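Acyl-CoA dehydrogenase (Slackia heliotrinireducens, PDB 4RM7) is an acyl-CoA dehydrogenase family protein, built from an N-terminal helical domain, a middle beta domain and a C-terminal helical domain, in a four-chain assembly. Local coordinates at residues A[68-73]-A[246-251]; A[252-257]-A[296-301]. All coordinates share one frame; numbering follows the deposited sequence.

Contact 1 (A[68-73]-A[246-251]); sequences YDLFAQ and RVFTCA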
loop_
_atom_site.group_PDB
_atom_site.type_symbol
_atom_site.label_atom_id
_atom_site.label_comp_id
_atom_site.label_asym_id
_atom_site.label_seq_id
_atom_site.Cartn_x
_atom_site.Cartn_y
_atom_site.Cartn_z
ATOM N N TYR A 68 -13.178 12.475 33.738
ATOM C CA TYR A 68 -13.810 13.243 32.681
ATOM C C TYR A 68 -14.680 12.324 31.802
ATOM O O TYR A 68 -14.628 11.092 31.910
ATOM C CB TYR A 68 -12.754 13.962 31.853
ATOM C CG TYR A 68 -12.020 15.011 32.652
ATOM C CD1 TYR A 68 -12.484 16.322 32.699
ATOM C CD2 TYR A 68 -10.881 14.690 33.392
ATOM C CE1 TYR A 68 -11.829 17.284 33.443
ATOM C CE2 TYR A 68 -10.220 15.652 34.140
ATOM C CZ TYR A 68 -10.706 16.944 34.163
ATOM O OH TYR A 68 -10.069 17.911 34.897
ATOM N N ASP A 69 -15.501 12.925 30.950
ATOM C CA ASP A 69 -16.293 12.163 29.998
ATOM C C ASP A 69 -15.565 12.168 28.651
ATOM O O ASP A 69 -15.712 13.109 27.852
ATOM C CB ASP A 69 -17.698 12.750 29.861
ATOM C CG ASP A 69 -18.519 12.648 31.151
ATOM O OD1 ASP A 69 -18.318 11.685 31.935
ATOM O OD2 ASP A 69 -19.381 13.533 31.379
ATOM N N LEU A 70 -14.782 11.117 28.408
ATOM C CA LEU A 70 -13.843 11.082 27.281
ATOM C C LEU A 70 -14.507 11.122 25.889
ATOM O O LEU A 70 -14.039 11.833 25.004
ATOM C CB LEU A 70 -12.949 9.843 27.384
ATOM C CG LEU A 70 -11.745 9.837 26.444
ATOM C CD1 LEU A 70 -10.881 11.051 26.643
ATOM C CD2 LEU A 70 -10.916 8.631 26.683
ATOM N N PHE A 71 -15.583 10.364 25.694
ATOM C CA PHE A 71 -16.301 10.405 24.429
ATOM C C PHE A 71 -16.766 11.829 24.145
ATOM O O PHE A 71 -16.636 12.310 23.020
ATOM C CB PHE A 71 -17.494 9.453 24.433
ATOM C CG PHE A 71 -18.227 9.395 23.123
ATOM C CD1 PHE A 71 -17.538 9.168 21.936
ATOM C CD2 PHE A 71 -19.603 9.562 23.065
ATOM C CE1 PHE A 71 -18.215 9.110 20.702
ATOM C CE2 PHE A 71 -20.295 9.513 21.831
ATOM C CZ PHE A 71 -19.598 9.281 20.654
ATOM N N ALA A 72 -17.282 12.511 25.168
ATOM C CA ALA A 72 -17.706 13.903 25.007
ATOM C C ALA A 72 -16.544 14.799 24.588
ATOM O O ALA A 72 -16.673 15.614 23.668
ATOM C CB ALA A 72 -18.333 14.427 26.290
ATOM N N GLN A 73 -15.418 14.647 25.276
ATOM C CA GLN A 73 -14.211 15.382 24.944
ATOM C C GLN A 73 -13.787 15.150 23.492
ATOM O O GLN A 73 -13.373 16.077 22.797
ATOM C CB GLN A 73 -13.086 14.984 25.891
ATOM C CG GLN A 73 -13.186 15.614 27.263
ATOM C CD GLN A 73 -12.122 15.071 28.209
ATOM O OE1 GLN A 73 -11.730 13.896 28.112
ATOM N NE2 GLN A 73 -11.639 15.921 29.119
ATOM N N ARG A 246 -3.264 10.301 23.529
ATOM C CA ARG A 246 -3.350 9.637 22.244
ATOM C C ARG A 246 -4.773 9.689 21.696
ATOM O O ARG A 246 -4.966 9.886 20.497
ATOM C CB ARG A 246 -2.883 8.192 22.349
ATOM C CG ARG A 246 -1.442 8.087 22.705
ATOM C CD ARG A 246 -0.919 6.710 22.586
ATOM N NE ARG A 246 0.431 6.673 23.135
ATOM C CZ ARG A 246 0.820 5.867 24.108
ATOM N NH1 ARG A 246 -0.030 4.999 24.635
ATOM N NH2 ARG A 246 2.064 5.924 24.542
ATOM N N VAL A 247 -5.767 9.532 22.565
ATOM C CA VAL A 247 -7.146 9.615 22.104
ATOM C C VAL A 247 -7.437 11.024 21.569
ATOM O O VAL A 247 -7.975 11.184 20.472
ATOM C CB VAL A 247 -8.143 9.238 23.206
ATOM C CG1 VAL A 247 -9.549 9.232 22.641
ATOM C CG2 VAL A 247 -7.795 7.846 23.778
ATOM N N PHE A 248 -7.035 12.031 22.332
ATOM C CA PHE A 248 -7.155 13.421 21.926
ATOM C C PHE A 248 -6.510 13.688 20.582
ATOM O O PHE A 248 -7.108 14.323 19.718
ATOM C CB PHE A 248 -6.527 14.332 22.975
ATOM C CG PHE A 248 -7.288 14.377 24.253
ATOM C CD1 PHE A 248 -8.575 13.856 24.320
ATOM C CD2 PHE A 248 -6.722 14.934 25.397
ATOM C CE1 PHE A 248 -9.280 13.897 25.501
ATOM C CE2 PHE A 248 -7.424 14.979 26.591
ATOM C CZ PHE A 248 -8.702 14.455 26.651
ATOM N N THR A 249 -5.291 13.199 20.410
ATOM C CA THR A 249 -4.551 13.442 19.185
ATOM C C THR A 249 -5.223 12.776 17.992
ATOM O O THR A 249 -5.300 13.341 16.896
ATOM C CB THR A 249 -3.113 12.953 19.323
ATOM O OG1 THR A 249 -2.420 13.850 20.184
ATOM C CG2 THR A 249 -2.415 12.945 17.994
ATOM N N CYS A 250 -5.757 11.586 18.215
ATOM C CA CYS A 250 -6.434 10.887 17.137
ATOM C C CYS A 250 -7.768 11.558 16.786
ATOM O O CYS A 250 -8.114 11.669 15.609
ATOM C CB CYS A 250 -6.611 9.408 17.494
ATOM S SG CYS A 250 -4.988 8.547 17.500
ATOM N N ALA A 251 -8.490 12.042 17.792
ATOM C CA ALA A 251 -9.699 12.811 17.539
ATOM C C ALA A 251 -9.391 14.081 16.717
ATOM O O ALA A 251 -10.159 14.459 15.827
ATOM C CB ALA A 251 -10.382 13.169 18.856
#

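Contact 2 (A[252-257]-A[296-301]); sequences AALGEA and TNMRNL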
loop_
_atom_site.group_PDB
_atom_site.type_symbol
_atom_site.label_atom_id
_atom_site.label_comp_id
_atom_site.label_asym_id
_atom_site.label_seq_id
_atom_site.Cartn_x
_atom_site.Cartn_y
_atom_site.Cartn_z
ATOM N N ALA A 252 -8.264 14.731 17.005
ATOM C CA ALA A 252 -7.853 15.889 16.226
ATOM C C ALA A 252 -7.525 15.484 14.799
ATOM O O ALA A 252 -7.881 16.189 13.854
ATOM C CB ALA A 252 -6.638 16.604 16.878
ATOM N N ALA A 253 -6.845 14.352 14.638
ATOM C CA ALA A 253 -6.463 13.898 13.305
ATOM C C ALA A 253 -7.713 13.603 12.462
ATOM O O ALA A 253 -7.799 13.962 11.280
ATOM C CB ALA A 253 -5.592 12.689 13.408
ATOM N N LEU A 254 -8.686 12.965 13.098
ATOM C CA LEU A 254 -9.932 12.602 12.453
ATOM C C LEU A 254 -10.683 13.858 11.997
ATOM O O LEU A 254 -11.172 13.958 10.868
ATOM C CB LEU A 254 -10.777 11.790 13.421
ATOM C CG LEU A 254 -12.233 11.535 13.059
ATOM C CD1 LEU A 254 -12.334 10.739 11.753
ATOM C CD2 LEU A 254 -12.932 10.829 14.225
ATOM N N GLY A 255 -10.768 14.817 12.897
ATOM C CA GLY A 255 -11.438 16.059 12.611
ATOM C C GLY A 255 -10.799 16.773 11.442
ATOM O O GLY A 255 -11.495 17.200 10.522
ATOM N N GLU A 256 -9.479 16.923 11.469
ATOM C CA GLU A 256 -8.817 17.658 10.404
ATOM C C GLU A 256 -8.977 16.907 9.081
ATOM O O GLU A 256 -9.255 17.515 8.045
ATOM C CB GLU A 256 -7.343 17.879 10.721
ATOM C CG GLU A 256 -7.098 18.752 11.924
ATOM C CD GLU A 256 -5.685 19.313 11.938
ATOM O OE1 GLU A 256 -4.898 18.961 12.846
ATOM O OE2 GLU A 256 -5.361 20.119 11.044
ATOM N N ALA A 257 -8.792 15.586 9.129
ATOM C CA ALA A 257 -8.964 14.743 7.958
ATOM C C ALA A 257 -10.367 14.924 7.385
ATOM O O ALA A 257 -10.570 15.011 6.173
ATOM C CB ALA A 257 -8.708 13.254 8.318
ATOM N N THR A 296 -14.313 6.361 8.133
ATOM C CA THR A 296 -15.198 5.456 8.871
ATOM C C THR A 296 -14.397 4.656 9.897
ATOM O O THR A 296 -14.776 4.572 11.059
ATOM C CB THR A 296 -15.946 4.487 7.929
ATOM O OG1 THR A 296 -16.554 5.231 6.865
ATOM C CG2 THR A 296 -17.045 3.732 8.686
ATOM N N ASN A 297 -13.285 4.084 9.459
ATOM C CA ASN A 297 -12.431 3.289 10.332
ATOM C C ASN A 297 -11.828 4.126 11.479
ATOM O O ASN A 297 -11.900 3.742 12.639
ATOM C CB ASN A 297 -11.322 2.606 9.502
ATOM C CG ASN A 297 -11.845 1.439 8.653
ATOM O OD1 ASN A 297 -12.929 0.909 8.902
ATOM N ND2 ASN A 297 -11.057 1.020 7.665
HETATM N N MSE A 298 -11.247 5.273 11.147
HETATM C CA MSE A 298 -10.724 6.196 12.144
HETATM C C MSE A 298 -11.728 6.504 13.240
HETATM O O MSE A 298 -11.395 6.446 14.425
HETATM C CB MSE A 298 -10.307 7.508 11.499
HETATM C CG MSE A 298 -9.099 7.415 10.594
HETATM SE SE MSE A 298 -8.697 9.205 9.920
HETATM C CE MSE A 298 -8.845 8.829 8.023
ATOM N N ARG A 299 -12.952 6.831 12.828
ATOM C CA ARG A 299 -13.992 7.281 13.748
ATOM C C ARG A 299 -14.402 6.133 14.651
ATOM O O ARG A 299 -14.539 6.294 15.858
ATOM C CB ARG A 299 -15.195 7.836 12.975
ATOM C CG ARG A 299 -16.244 8.505 13.844
ATOM C CD ARG A 299 -17.239 9.342 13.024
ATOM N NE ARG A 299 -16.635 10.589 12.571
ATOM C CZ ARG A 299 -16.455 10.946 11.299
ATOM N NH1 ARG A 299 -16.829 10.136 10.307
ATOM N NH2 ARG A 299 -15.870 12.118 11.024
ATOM N N ASN A 300 -14.578 4.965 14.051
ATOM C CA ASN A 300 -14.855 3.764 14.793
ATOM C C ASN A 300 -13.775 3.444 15.851
ATOM O O ASN A 300 -14.100 3.022 16.949
ATOM C CB ASN A 300 -14.997 2.597 13.828
ATOM C CG ASN A 300 -16.368 2.538 13.182
ATOM O OD1 ASN A 300 -17.345 3.069 13.725
ATOM N ND2 ASN A 300 -16.456 1.864 12.034
ATOM N N LEU A 301 -12.503 3.652 15.524
ATOM C CA LEU A 301 -11.443 3.326 16.461
ATOM C C LEU A 301 -11.393 4.368 17.564
ATOM O O LEU A 301 -11.293 4.025 18.740
ATOM C CB LEU A 301 -10.089 3.230 15.771
ATOM C CG LEU A 301 -9.899 2.038 14.830
ATOM C CD1 LEU A 301 -8.563 2.153 14.090
ATOM C CD2 LEU A 301 -9.956 0.719 15.576
#

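Contact 1 (A[68-73]-A[246-251])
Leu-70 and Gln-73, one turn apart at the start of helix 70-84, meet the ring of Phe-248 on helix 234-270, a helix-helix contact that joins the N-terminal and C-terminal helical domains of the acyl-CoA dehydrogenase fold. The apolar part comes first. Leu-70 holds its CG opposite the backbone nitrogen (chi1 -168°), which carries the two methyls across the gap between backbones whose CA atoms, Leu-70 and Val-247, lie 8.6 Å apart. CD1 settles obliquely against the ring, 3.5 Å from Phe-248 CE1, while CD2 reaches 4.3 Å from CG1 of Val-247. Ala-306 and Tyr-309 of helix 282-311 also touch Leu-70, so this side chain is packed among three helices.

The polar part is an amide set against an aromatic rim. The Gln-73 amide plane stands 81° from the plane of the Phe-248 ring, with OE1 at the ring edge and in its plane, where the polarised C-H groups are a suitable neighbour for a carbonyl oxygen. No hydrogen bond crosses between the segments; the other end of the amide is engaged by NE2 donating to the carbonyl oxygen of Val-59, which would help fix which way the group is turned. At the rim itself, Gln-73 OE1 lies 3.4 Å from Phe-248 CZ and 3.6 Å from CE1.

Contact 2 (A[252-257]-A[296-301])
Leu-254 projects from helix 234-270 into the angle between Met-298 and Arg-299 of helix 282-311, joining two long helices of the C-terminal helical domain of the acyl-CoA dehydrogenase fold. The short helical segments run nearly antiparallel, at 151°, with their axes 9.9 Å apart at closest approach, and the nearest CA atoms across the two segments, those of Leu-254 and Met-298, are 6.5 Å apart.

Both methyls of the leucine meet Arg-299, and CD1 touches Met-298 as well. With CG swung to the far side from the backbone nitrogen (chi1 168°), CD2 lies against the main chain of the other helix, 3.7 Å from the CA of Arg-299, and follows the first carbons of that side chain. CD1 reaches both ways, to Met-298 CB at 3.8 Å and to one face of the Arg-299 guanidinium, where it sits toward the rim.

Arg-299 crosses the leucine at about a right angle. Its chain starts out extended and then bends at chi3 (-75°), bringing one face of the guanidinium over CD1 of Leu-254. The charged end is held from outside the two segments: NE makes a salt bridge to Glu-78 of helix 70-84, and NH2 is hydrogen-bonded to OE1 of Gln-258, just beyond segment 252-257. A buried cation thus keeps polar partners while lending a flat face to a hydrocarbon.

Met-298, present as selenomethionine, extends as far as its selenium and turns at the last torsion. Ala-329 and Val-333 of helix 316-341 pack on it as well. Toward helix 234-270, its SE atom lies 4.4 Å from CB of Ala-257.

How the contacts relate
The two contacts illustrate how one long helix can serve successive partners. Helix 234-270 takes part in both, through adjoining segments, 246-251 and then 252-257, and the contact centres are about 11 Å apart. They come in series along the chain: contact 1 spans the middle beta domain in sequence to reach back to helix 70-84, whereas contact 2 is closed by the following helix, 282-311. The first therefore joins two helical domains and the second lies within the C-terminal one. Both are buried, yet helix 282-311 also packs against a second subunit near contact 2, so helix 234-270 is linked through it to the subunit interface.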